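Local coordinates for binding domain (Hc) of Paraclostridial Mosquitocidal Protein 1 (Paraclostridium bifermentans, PDB 6HOX), which carries a botulinum-like, Anopheles-targeting neurotoxin to host nerve cells, so that its light chain can be delivered into the cytosol, at residues S162-R167 with F218-Q223; D251-P256 with F437-E442; Q268-G273 with S291-F296; D313-K318 with V337-Y342. All coordinates share one frame; numbering follows the deposited sequence.

Overall arrangement
Interaction 1 comes first along the chain and belongs to the concanavalin-like N-terminal half of the receptor-binding domain; the other three lie in the trefoil-type C-terminal half. Interaction 2 joins the start of that half to its C-terminal end, and interactions 3 and 4 follow one another inside the loop it closes. Interactions 1 and 2 touch, their centres about 12 Å apart, and together form part of the seam between the subdomains. Interactions 2 and 4 also touch, where strands 435-438 and 316-320 both pair with strand 263-267. Interactions 3 and 4, about 18 Å between centres, are both partly buried. The contacts thus run from the subdomain seam into the trefoil.

Interaction 1. Residues S162-R167 with F218-Q223; sequences SSNIWR and FIRLDQ
Asn164 and Arg220 meet with OD1 of the amide 3.0 Å from NH2 of the guanidinium, yet the angle is too poor for a hydrogen bond; both side chains reach instead for a third residue. Asn164 ND2 donates to OD2 of Asp441, and Arg220 NH2 makes a salt bridge with the same oxygen, so a carboxylate from the C-terminal end of the chain draws the two together. The setting is the concanavalin-like beta sandwich of the N-terminal receptor-binding subdomain, where residues 162-167 form the loop leading into strand 167-174 and residues 218-223 lie on strand 218-227; strand 89-96 pairs with both strands.

The loop is shaped by an ST turn, in which Ser163 OG accepts from Ile165 N at 3.1 Å. Asn164 then adopts a positive phi of 69°, a conformation that asparagine tolerates well. A chi1 of -153° swings its amide away from the backbone N, and OD1 comes to the edge of the guanidinium, near its plane, the two planes being 30° apart.

Trp166 supplies the apolar part. The outer corner of its six-membered ring lies against the strand, with Trp166 CH2 4.0 Å from Arg220 CB and Trp166 CZ3 3.9 Å from Arg220 O. Trp166 CH2 also approaches Asp222 CB at 4.3 Å. A large indole suits this place because its length carries the far corner to the strand while NE1 donates to Glu255 in the other subdomain. Arg220 is flanked by its own strand as well: CE2 of Phe218 sits 3.4 Å above one guanidinium face, toward the rim.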
# COMPACT_ATOMS: atom_id res chain seq x y z
N SER A 162 7.26 0.34 7.34
CA SER A 162 7.45 -1.08 7.50
C SER A 162 6.11 -1.76 7.82
O SER A 162 5.89 -2.25 8.93
CB SER A 162 8.50 -1.38 8.54
OG SER A 162 9.75 -0.87 8.10
N SER A 163 5.24 -1.78 6.80
CA SER A 163 3.84 -2.18 6.89
C SER A 163 3.48 -3.25 5.86
O SER A 163 2.38 -3.84 5.93
CB SER A 163 2.98 -0.97 6.65
OG SER A 163 3.21 -0.49 5.34
N ASN A 164 4.36 -3.44 4.87
CA ASN A 164 4.15 -4.26 3.67
C ASN A 164 3.09 -3.67 2.73
O ASN A 164 2.66 -4.35 1.78
CB ASN A 164 3.75 -5.70 4.00
CG ASN A 164 4.15 -6.67 2.90
OD1 ASN A 164 5.19 -6.50 2.29
ND2 ASN A 164 3.32 -7.67 2.65
N ILE A 165 2.73 -2.40 2.94
CA ILE A 165 1.78 -1.68 2.08
C ILE A 165 2.58 -0.75 1.15
O ILE A 165 3.50 -0.09 1.58
CB ILE A 165 0.74 -0.91 2.92
CG1 ILE A 165 -0.04 -1.84 3.84
CG2 ILE A 165 -0.20 -0.10 2.03
CD1 ILE A 165 -0.74 -1.13 4.97
N TRP A 166 2.19 -0.69 -0.13
CA TRP A 166 2.81 0.24 -1.11
C TRP A 166 2.65 1.69 -0.65
O TRP A 166 1.53 2.15 -0.46
CB TRP A 166 2.20 0.05 -2.50
CG TRP A 166 2.76 -1.12 -3.25
CD1 TRP A 166 2.17 -2.33 -3.48
CD2 TRP A 166 4.03 -1.17 -3.91
NE1 TRP A 166 2.99 -3.12 -4.23
CE2 TRP A 166 4.14 -2.43 -4.52
CE3 TRP A 166 5.08 -0.26 -4.06
CZ2 TRP A 166 5.26 -2.82 -5.25
CZ3 TRP A 166 6.20 -0.64 -4.78
CH2 TRP A 166 6.29 -1.90 -5.36
N ARG A 167 3.78 2.39 -0.51
CA ARG A 167 3.83 3.80 -0.14
C ARG A 167 4.55 4.59 -1.24
O ARG A 167 5.56 4.13 -1.79
CB ARG A 167 4.64 4.02 1.15
CG ARG A 167 4.17 3.23 2.36
CD ARG A 167 2.74 3.52 2.77
NE ARG A 167 2.49 2.96 4.09
CZ ARG A 167 1.31 2.62 4.59
NH1 ARG A 167 0.18 2.82 3.92
NH2 ARG A 167 1.28 2.08 5.80
N PHE A 218 14.01 -7.64 2.35
CA PHE A 218 13.92 -7.43 0.93
C PHE A 218 12.98 -6.24 0.69
O PHE A 218 12.07 -5.99 1.48
CB PHE A 218 13.44 -8.70 0.21
CG PHE A 218 11.99 -9.08 0.48
CD1 PHE A 218 11.64 -9.77 1.62
CD2 PHE A 218 10.99 -8.75 -0.42
CE1 PHE A 218 10.31 -10.12 1.86
CE2 PHE A 218 9.67 -9.12 -0.20
CZ PHE A 218 9.33 -9.79 0.95
N ILE A 219 13.22 -5.51 -0.39
CA ILE A 219 12.43 -4.33 -0.67
C ILE A 219 11.93 -4.43 -2.11
O ILE A 219 12.64 -4.91 -2.97
CB ILE A 219 13.26 -3.06 -0.45
CG1 ILE A 219 13.83 -2.98 0.96
CG2 ILE A 219 12.47 -1.82 -0.82
CD1 ILE A 219 12.80 -2.75 2.03
N ARG A 220 10.71 -3.95 -2.34
CA ARG A 220 10.20 -3.79 -3.69
C ARG A 220 10.12 -2.29 -3.98
O ARG A 220 9.66 -1.50 -3.13
CB ARG A 220 8.89 -4.57 -3.85
CG ARG A 220 9.13 -6.07 -3.85
CD ARG A 220 7.91 -6.91 -3.53
NE ARG A 220 7.55 -6.87 -2.13
CZ ARG A 220 6.59 -7.60 -1.58
NH1 ARG A 220 5.92 -8.47 -2.33
NH2 ARG A 220 6.33 -7.48 -0.29
N LEU A 221 10.60 -1.91 -5.17
CA LEU A 221 10.86 -0.52 -5.53
C LEU A 221 10.42 -0.29 -6.98
O LEU A 221 10.78 -1.07 -7.87
CB LEU A 221 12.36 -0.27 -5.32
CG LEU A 221 12.86 1.17 -5.36
CD1 LEU A 221 12.38 1.96 -4.15
CD2 LEU A 221 14.38 1.19 -5.45
N ASP A 222 9.64 0.76 -7.22
CA ASP A 222 9.11 1.03 -8.55
C ASP A 222 9.02 2.54 -8.81
O ASP A 222 8.75 3.33 -7.92
CB ASP A 222 7.76 0.31 -8.75
CG ASP A 222 7.36 0.21 -10.22
OD1 ASP A 222 8.29 0.16 -11.07
OD2 ASP A 222 6.14 0.22 -10.51
N GLN A 223 9.21 2.91 -10.07
CA GLN A 223 9.10 4.30 -10.53
C GLN A 223 9.99 5.20 -9.65
O GLN A 223 9.52 6.22 -9.12
CB GLN A 223 7.65 4.77 -10.53
CG GLN A 223 6.69 3.88 -11.32
CD GLN A 223 7.03 3.86 -12.79
OE1 GLN A 223 7.33 2.82 -13.37
NE2 GLN A 223 7.04 5.02 -13.40

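Interaction 2. Residues D251-P256 with F437-E442; sequences DFWGEP and FVSEDE
Phe252 and Trp253 each give one N-H to the segment 437-442, and these two hydrogen bonds tie an early turn of the beta-trefoil subdomain to its C-terminal end. Phe252 N donates to Phe437 O at 3.0 Å, a fairly straight bond of 164°. The indole NE1 of Trp253 reaches Ser439 O at 2.8 Å, with the oxygen almost in the ring plane. The turn that presents these donors is type I, from Asp251 to Gly254. Asp251 steadies it from within: OD1 accepts from Glu255 N at 3.0 Å, from above the carboxylate plane, and more weakly from Trp253 N and Gly254 N. A short acidic side chain suits this position, since it can fold back over the amides of its own turn. Gly254 has a positive phi of 100°, where glycine is at ease.

The apolar contacts divide between the two branches of Val438. Val438 CG2 packs 3.6 Å from Phe252 CB, the side chains lying alongside each other and pointing the same way. Val438 CG1 comes 3.6 Å from Trp253 CZ2. A beta-branched residue can thus serve both aromatics at once. The aromatics also meet each other, Phe252 CD2 lying 3.6 Å above one indole face of Trp253 near its rim, and Arg96 of the other subdomain makes a cation-pi contact with Trp253.

Ser439 N is buried without a partner in the model, whereas the carbonyl of the same residue accepts from the indole. The directional NE1 bond and the flanking valine together probably limit how Trp253 can turn, holding this large side chain in a defined position at the subdomain seam.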
# COMPACT_ATOMS: atom_id res chain seq x y z
N ASP A 251 -6.37 -3.98 -3.66
CA ASP A 251 -6.28 -4.78 -2.47
C ASP A 251 -5.60 -3.98 -1.35
O ASP A 251 -5.17 -2.85 -1.53
CB ASP A 251 -5.62 -6.14 -2.74
CG ASP A 251 -4.14 -6.12 -3.04
OD1 ASP A 251 -3.46 -5.13 -2.69
OD2 ASP A 251 -3.66 -7.12 -3.63
N PHE A 252 -5.56 -4.60 -0.17
CA PHE A 252 -5.08 -4.05 1.07
C PHE A 252 -3.64 -3.52 0.93
O PHE A 252 -3.27 -2.53 1.61
CB PHE A 252 -5.16 -5.14 2.13
CG PHE A 252 -4.72 -4.71 3.50
CD1 PHE A 252 -5.61 -4.07 4.36
CD2 PHE A 252 -3.41 -4.91 3.91
CE1 PHE A 252 -5.20 -3.66 5.61
CE2 PHE A 252 -3.01 -4.50 5.17
CZ PHE A 252 -3.90 -3.89 6.02
N TRP A 253 -2.84 -4.19 0.09
CA TRP A 253 -1.44 -3.87 -0.11
C TRP A 253 -1.26 -2.70 -1.08
O TRP A 253 -0.14 -2.16 -1.16
CB TRP A 253 -0.67 -5.09 -0.62
CG TRP A 253 -0.82 -6.36 0.17
CD1 TRP A 253 -1.22 -7.56 -0.33
CD2 TRP A 253 -0.54 -6.57 1.57
NE1 TRP A 253 -1.20 -8.51 0.65
CE2 TRP A 253 -0.78 -7.94 1.82
CE3 TRP A 253 -0.08 -5.76 2.61
CZ2 TRP A 253 -0.63 -8.50 3.09
CZ3 TRP A 253 0.07 -6.31 3.87
CH2 TRP A 253 -0.20 -7.67 4.10
N GLY A 254 -2.29 -2.38 -1.87
CA GLY A 254 -2.23 -1.32 -2.90
C GLY A 254 -2.02 -1.84 -4.32
O GLY A 254 -1.76 -1.03 -5.24
N GLU A 255 -2.16 -3.17 -4.50
CA GLU A 255 -2.07 -3.84 -5.80
C GLU A 255 -3.47 -4.01 -6.39
O GLU A 255 -4.47 -3.89 -5.69
CB GLU A 255 -1.30 -5.14 -5.65
CG GLU A 255 0.06 -4.90 -5.02
CD GLU A 255 1.11 -5.96 -5.30
OE1 GLU A 255 0.73 -7.12 -5.51
OE2 GLU A 255 2.30 -5.61 -5.29
N PRO A 256 -3.59 -4.18 -7.72
CA PRO A 256 -4.91 -4.27 -8.35
C PRO A 256 -5.74 -5.41 -7.75
O PRO A 256 -5.23 -6.50 -7.50
CB PRO A 256 -4.58 -4.50 -9.83
CG PRO A 256 -3.21 -3.88 -9.99
CD PRO A 256 -2.49 -4.21 -8.70
N PHE A 437 -9.66 -6.38 0.89
CA PHE A 437 -9.33 -7.73 0.51
C PHE A 437 -7.81 -7.93 0.61
O PHE A 437 -7.05 -7.17 0.02
CB PHE A 437 -9.87 -8.00 -0.90
CG PHE A 437 -11.37 -7.96 -0.98
CD1 PHE A 437 -12.13 -9.07 -0.64
CD2 PHE A 437 -12.03 -6.79 -1.35
CE1 PHE A 437 -13.52 -9.01 -0.69
CE2 PHE A 437 -13.41 -6.74 -1.42
CZ PHE A 437 -14.15 -7.86 -1.11
N VAL A 438 -7.38 -8.96 1.36
CA VAL A 438 -5.98 -9.26 1.65
C VAL A 438 -5.63 -10.65 1.11
O VAL A 438 -6.33 -11.60 1.41
CB VAL A 438 -5.67 -9.24 3.16
CG1 VAL A 438 -4.17 -9.28 3.42
CG2 VAL A 438 -6.28 -8.06 3.88
N SER A 439 -4.48 -10.75 0.45
CA SER A 439 -3.85 -11.99 0.01
C SER A 439 -2.55 -12.16 0.80
O SER A 439 -1.92 -11.16 1.19
CB SER A 439 -3.57 -11.93 -1.48
OG SER A 439 -2.96 -10.67 -1.83
N GLU A 440 -2.16 -13.41 1.06
CA GLU A 440 -0.90 -13.72 1.73
C GLU A 440 0.27 -13.20 0.89
O GLU A 440 0.27 -13.31 -0.33
CB GLU A 440 -0.82 -15.24 1.95
CG GLU A 440 0.39 -15.68 2.75
CD GLU A 440 0.21 -16.95 3.57
OE1 GLU A 440 -0.89 -17.57 3.48
OE2 GLU A 440 1.16 -17.31 4.32
N ASP A 441 1.26 -12.61 1.55
CA ASP A 441 2.46 -12.07 0.92
C ASP A 441 3.65 -12.34 1.84
O ASP A 441 3.56 -12.25 3.05
CB ASP A 441 2.32 -10.56 0.64
CG ASP A 441 3.54 -9.94 -0.02
OD1 ASP A 441 3.71 -10.14 -1.23
OD2 ASP A 441 4.33 -9.27 0.68
N GLU A 442 4.78 -12.65 1.23
CA GLU A 442 6.03 -12.95 1.94
C GLU A 442 6.41 -11.80 2.88
O GLU A 442 7.07 -12.01 3.90
CB GLU A 442 7.11 -13.21 0.89
CG GLU A 442 8.44 -13.59 1.47
CD GLU A 442 9.55 -13.75 0.44
OE1 GLU A 442 9.24 -13.83 -0.77
OE2 GLU A 442 10.71 -13.78 0.86

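Interaction 3. Residues Q268-G273 with S291-F296; sequences QAILGG and SRMRTF
Gly272 and Arg294 are joined by the main polar link of this contact, Arg294 N donating to Gly272 O at 2.7 Å. The bond is straight at hydrogen (172°), but the donor stands well above the carbonyl plane. A second, weak bond uses sulfur: Gly272 N points to Met293 SD at 3.2 Å. Met293 reaches it by starting out extended from its backbone N (chi1 178°) and then bending beyond CG, bringing the thioether over the turn.

Close backbone approaches come next. Gly272 CA makes a C-H...O contact of 3.5 Å with Arg294 O, and Gly273 CA lies 3.3 Å from Ser291 O. Glycines suit both places, since the facing segment 291-296 comes right up to their alpha carbons. They end a type I turn that begins at Ile270, in the loop between strands 263-267 and 275-280 of the beta-trefoil subdomain.

The apolar part is small: Ile270 CG2 meets Met293 CB at 3.9 Å. Arg294 NH1 is hydrogen-bonded to His309 ND1, and the side chain makes a cation-pi contact with Tyr306.

Ser291 O is buried here with no partner in the model. The turn is held chiefly through the peptide groups of Gly272, whose N-H has a polarisable sulfur as a soft acceptor beside the stronger amide-carbonyl bond to Arg294.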
# COMPACT_ATOMS: atom_id res chain seq x y z
N GLN A 268 -12.77 -2.29 7.84
CA GLN A 268 -11.77 -1.31 8.24
C GLN A 268 -11.87 -1.03 9.74
O GLN A 268 -10.86 -0.72 10.36
CB GLN A 268 -11.90 -0.04 7.41
CG GLN A 268 -10.86 1.01 7.76
CD GLN A 268 -11.00 2.21 6.88
OE1 GLN A 268 -11.98 2.95 6.96
NE2 GLN A 268 -10.07 2.36 5.94
N ALA A 269 -13.06 -1.16 10.33
CA ALA A 269 -13.26 -0.79 11.72
C ALA A 269 -12.61 -1.82 12.67
O ALA A 269 -12.33 -1.47 13.78
CB ALA A 269 -14.74 -0.61 12.01
N ILE A 270 -12.36 -3.05 12.21
CA ILE A 270 -11.76 -4.11 13.04
C ILE A 270 -10.76 -4.88 12.18
O ILE A 270 -11.09 -5.94 11.66
CB ILE A 270 -12.81 -5.07 13.62
CG1 ILE A 270 -13.92 -4.33 14.35
CG2 ILE A 270 -12.18 -6.12 14.52
CD1 ILE A 270 -15.10 -4.03 13.45
N LEU A 271 -9.55 -4.34 12.06
CA LEU A 271 -8.56 -4.87 11.13
C LEU A 271 -8.18 -6.31 11.49
O LEU A 271 -8.02 -7.14 10.60
CB LEU A 271 -7.34 -3.96 11.15
CG LEU A 271 -7.57 -2.58 10.53
CD1 LEU A 271 -6.39 -1.67 10.81
CD2 LEU A 271 -7.82 -2.72 9.03
N GLY A 272 -8.07 -6.60 12.79
CA GLY A 272 -7.69 -7.91 13.31
C GLY A 272 -8.87 -8.85 13.55
O GLY A 272 -8.69 -9.97 14.07
N GLY A 273 -10.08 -8.43 13.15
CA GLY A 273 -11.30 -9.25 13.31
C GLY A 273 -11.47 -10.23 12.15
O GLY A 273 -11.64 -9.80 11.01
N SER A 291 -15.55 -11.47 13.79
CA SER A 291 -15.26 -11.87 15.14
C SER A 291 -14.43 -10.77 15.82
O SER A 291 -13.99 -9.83 15.17
CB SER A 291 -14.55 -13.19 15.15
OG SER A 291 -14.60 -13.76 16.44
N ARG A 292 -14.19 -10.94 17.12
CA ARG A 292 -13.43 -9.96 17.89
C ARG A 292 -12.00 -9.86 17.33
O ARG A 292 -11.47 -10.81 16.76
CB ARG A 292 -13.45 -10.29 19.39
CG ARG A 292 -12.92 -11.67 19.76
CD ARG A 292 -12.80 -11.88 21.26
NE ARG A 292 -14.05 -12.27 21.92
CZ ARG A 292 -14.70 -11.54 22.84
NH1 ARG A 292 -14.26 -10.34 23.17
NH2 ARG A 292 -15.78 -12.02 23.43
N MET A 293 -11.41 -8.67 17.49
CA MET A 293 -10.07 -8.32 17.05
C MET A 293 -9.06 -9.32 17.64
O MET A 293 -9.03 -9.53 18.84
CB MET A 293 -9.74 -6.90 17.52
CG MET A 293 -8.34 -6.41 17.16
SD MET A 293 -8.32 -5.30 15.74
CE MET A 293 -9.19 -3.88 16.40
N ARG A 294 -8.26 -9.95 16.78
CA ARG A 294 -7.11 -10.75 17.19
C ARG A 294 -5.83 -9.97 16.85
O ARG A 294 -5.72 -9.44 15.75
CB ARG A 294 -7.12 -12.11 16.49
CG ARG A 294 -8.33 -12.98 16.79
CD ARG A 294 -8.32 -14.30 16.02
NE ARG A 294 -7.32 -15.21 16.56
CZ ARG A 294 -6.22 -15.62 15.95
NH1 ARG A 294 -5.99 -15.33 14.68
NH2 ARG A 294 -5.33 -16.32 16.63
N THR A 295 -4.89 -9.91 17.81
CA THR A 295 -3.61 -9.23 17.66
C THR A 295 -2.49 -10.12 18.21
O THR A 295 -2.73 -11.01 19.01
CB THR A 295 -3.60 -7.86 18.36
OG1 THR A 295 -3.73 -8.03 19.76
CG2 THR A 295 -4.70 -6.93 17.88
N PHE A 296 -1.27 -9.87 17.73
CA PHE A 296 -0.07 -10.45 18.31
C PHE A 296 0.91 -9.32 18.63
O PHE A 296 0.73 -8.16 18.23
CB PHE A 296 0.55 -11.50 17.39
CG PHE A 296 0.97 -11.02 16.02
CD1 PHE A 296 0.06 -10.98 14.97
CD2 PHE A 296 2.28 -10.65 15.77
CE1 PHE A 296 0.45 -10.56 13.71
CE2 PHE A 296 2.67 -10.22 14.51
CZ PHE A 296 1.76 -10.17 13.48

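Interaction 4. Residues D313-K318 with V337-Y342; sequences DVEKVK and VKFENY
Val317 lays its CG1 methyl over the centre of the Phe339 ring, 4.0 Å from the centroid and only 7° off the normal, a clear CH-pi contact. The chi1 of -51° turns this branch to the ring, and a branched valine suits the place by offering a methyl to the flat aromatic face. Val317 CB also packs 3.7 Å from Val337 CG1. Nearer the ring's rim, on the same side as Val317, Glu315 crosses at about a right angle, with Glu315 CB 3.8 Å from Phe339 CD2 and OE1 at the ring edge; its OE2 is hydrogen-bonded to Ser277 OG.

Strands 316-320 and 333-339 run antiparallel here within the beta-trefoil subdomain. Val317 and Phe339 form a non-hydrogen-bonded pair whose side chains face inward, where Phe437 also touches Val317. The next pair, Lys318 and Lys338, is hydrogen-bonded through both backbone links, and their long side chains point to the opposite, more open face. There Glu340, bent at chi2, crosses Lys318 and brings Glu340 OE2 within 3.3 Å of Lys318 CD. Glu340 OE2 makes a salt bridge with Lys338 NZ at 3.4 Å, and Glu340 OE1 a longer one with Lys318 NZ, which probably eases the proximity of the two ammonium groups.

Beyond the strand end, Glu340 N donates to Lys316 O at 3.1 Å. A water also donates to this carbonyl and accepts from Asn341 N, while Asn341 ND2 bonds weakly to Val314 O at 3.3 Å.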
# COMPACT_ATOMS: atom_id res chain seq x y z
N ASP A 313 -10.99 -21.00 11.63
CA ASP A 313 -12.15 -21.23 10.75
C ASP A 313 -12.42 -19.99 9.88
O ASP A 313 -13.51 -19.90 9.29
CB ASP A 313 -13.40 -21.63 11.54
CG ASP A 313 -14.02 -20.51 12.38
OD1 ASP A 313 -13.43 -19.43 12.45
OD2 ASP A 313 -15.10 -20.74 12.97
N VAL A 314 -11.45 -19.05 9.81
CA VAL A 314 -11.60 -17.83 9.02
C VAL A 314 -12.13 -18.19 7.63
O VAL A 314 -11.69 -19.13 7.03
CB VAL A 314 -10.28 -17.03 8.90
CG1 VAL A 314 -9.23 -17.77 8.09
CG2 VAL A 314 -10.54 -15.64 8.32
N GLU A 315 -13.06 -17.39 7.13
CA GLU A 315 -13.65 -17.58 5.82
C GLU A 315 -12.77 -16.93 4.75
O GLU A 315 -12.60 -15.71 4.77
CB GLU A 315 -15.04 -16.96 5.74
CG GLU A 315 -16.02 -17.56 6.74
CD GLU A 315 -16.40 -19.01 6.50
OE1 GLU A 315 -16.12 -19.54 5.40
OE2 GLU A 315 -16.99 -19.60 7.40
N LYS A 316 -12.27 -17.74 3.82
CA LYS A 316 -11.65 -17.24 2.61
C LYS A 316 -12.76 -16.92 1.60
O LYS A 316 -13.76 -17.64 1.55
CB LYS A 316 -10.67 -18.27 2.05
CG LYS A 316 -9.53 -18.63 3.00
CD LYS A 316 -8.39 -17.64 2.95
CE LYS A 316 -7.42 -17.93 1.82
NZ LYS A 316 -6.85 -16.69 1.25
N VAL A 317 -12.57 -15.86 0.79
CA VAL A 317 -13.53 -15.45 -0.27
C VAL A 317 -12.82 -15.23 -1.61
O VAL A 317 -11.63 -14.91 -1.68
CB VAL A 317 -14.32 -14.19 0.12
CG1 VAL A 317 -14.96 -14.32 1.49
CG2 VAL A 317 -13.46 -12.92 0.07
N LYS A 318 -13.59 -15.38 -2.68
CA LYS A 318 -13.21 -14.99 -4.02
C LYS A 318 -14.30 -14.09 -4.58
O LYS A 318 -15.51 -14.36 -4.33
CB LYS A 318 -13.09 -16.20 -4.94
CG LYS A 318 -11.85 -17.04 -4.75
CD LYS A 318 -11.69 -18.10 -5.80
CE LYS A 318 -10.38 -18.85 -5.67
NZ LYS A 318 -10.32 -19.96 -6.65
N VAL A 337 -19.47 -12.28 -3.93
CA VAL A 337 -18.45 -12.71 -2.99
C VAL A 337 -18.77 -14.15 -2.58
O VAL A 337 -19.74 -14.39 -1.83
CB VAL A 337 -18.37 -11.76 -1.79
CG1 VAL A 337 -17.28 -12.17 -0.82
CG2 VAL A 337 -18.20 -10.31 -2.24
N LYS A 338 -17.94 -15.07 -3.07
CA LYS A 338 -18.09 -16.50 -2.91
C LYS A 338 -17.22 -16.95 -1.73
O LYS A 338 -16.01 -16.64 -1.65
CB LYS A 338 -17.66 -17.20 -4.20
CG LYS A 338 -17.64 -18.73 -4.17
CD LYS A 338 -17.07 -19.27 -5.48
CE LYS A 338 -16.46 -20.64 -5.37
NZ LYS A 338 -15.52 -20.90 -6.49
N PHE A 339 -17.84 -17.71 -0.83
CA PHE A 339 -17.18 -18.25 0.32
C PHE A 339 -16.61 -19.63 -0.01
O PHE A 339 -17.35 -20.60 -0.11
CB PHE A 339 -18.17 -18.26 1.48
CG PHE A 339 -18.35 -16.91 2.12
CD1 PHE A 339 -18.82 -15.83 1.38
CD2 PHE A 339 -18.05 -16.72 3.46
CE1 PHE A 339 -18.97 -14.58 1.97
CE2 PHE A 339 -18.19 -15.47 4.04
CZ PHE A 339 -18.65 -14.40 3.30
N GLU A 340 -15.28 -19.68 -0.14
CA GLU A 340 -14.50 -20.82 -0.60
C GLU A 340 -14.64 -22.04 0.34
O GLU A 340 -14.57 -23.18 -0.12
CB GLU A 340 -13.03 -20.42 -0.69
CG GLU A 340 -12.74 -19.41 -1.80
CD GLU A 340 -12.98 -19.92 -3.21
OE1 GLU A 340 -12.20 -20.78 -3.68
OE2 GLU A 340 -13.97 -19.47 -3.85
N ASN A 341 -14.80 -21.80 1.65
CA ASN A 341 -14.97 -22.88 2.64
C ASN A 341 -16.21 -23.72 2.30
O ASN A 341 -16.27 -24.89 2.63
CB ASN A 341 -15.10 -22.36 4.07
CG ASN A 341 -13.81 -21.82 4.67
OD1 ASN A 341 -12.76 -21.84 4.04
ND2 ASN A 341 -13.90 -21.32 5.89
N TYR A 342 -17.21 -23.11 1.67
CA TYR A 342 -18.50 -23.73 1.39
C TYR A 342 -18.60 -24.20 -0.07
O TYR A 342 -19.48 -24.99 -0.40
CB TYR A 342 -19.63 -22.76 1.68
CG TYR A 342 -19.83 -22.46 3.14
CD1 TYR A 342 -20.61 -23.28 3.93
CD2 TYR A 342 -19.24 -21.35 3.75
CE1 TYR A 342 -20.82 -23.02 5.27
CE2 TYR A 342 -19.43 -21.08 5.09
CZ TYR A 342 -20.23 -21.92 5.86
OH TYR A 342 -20.45 -21.68 7.17
O HOH W 1 -15.33 -19.33 3.11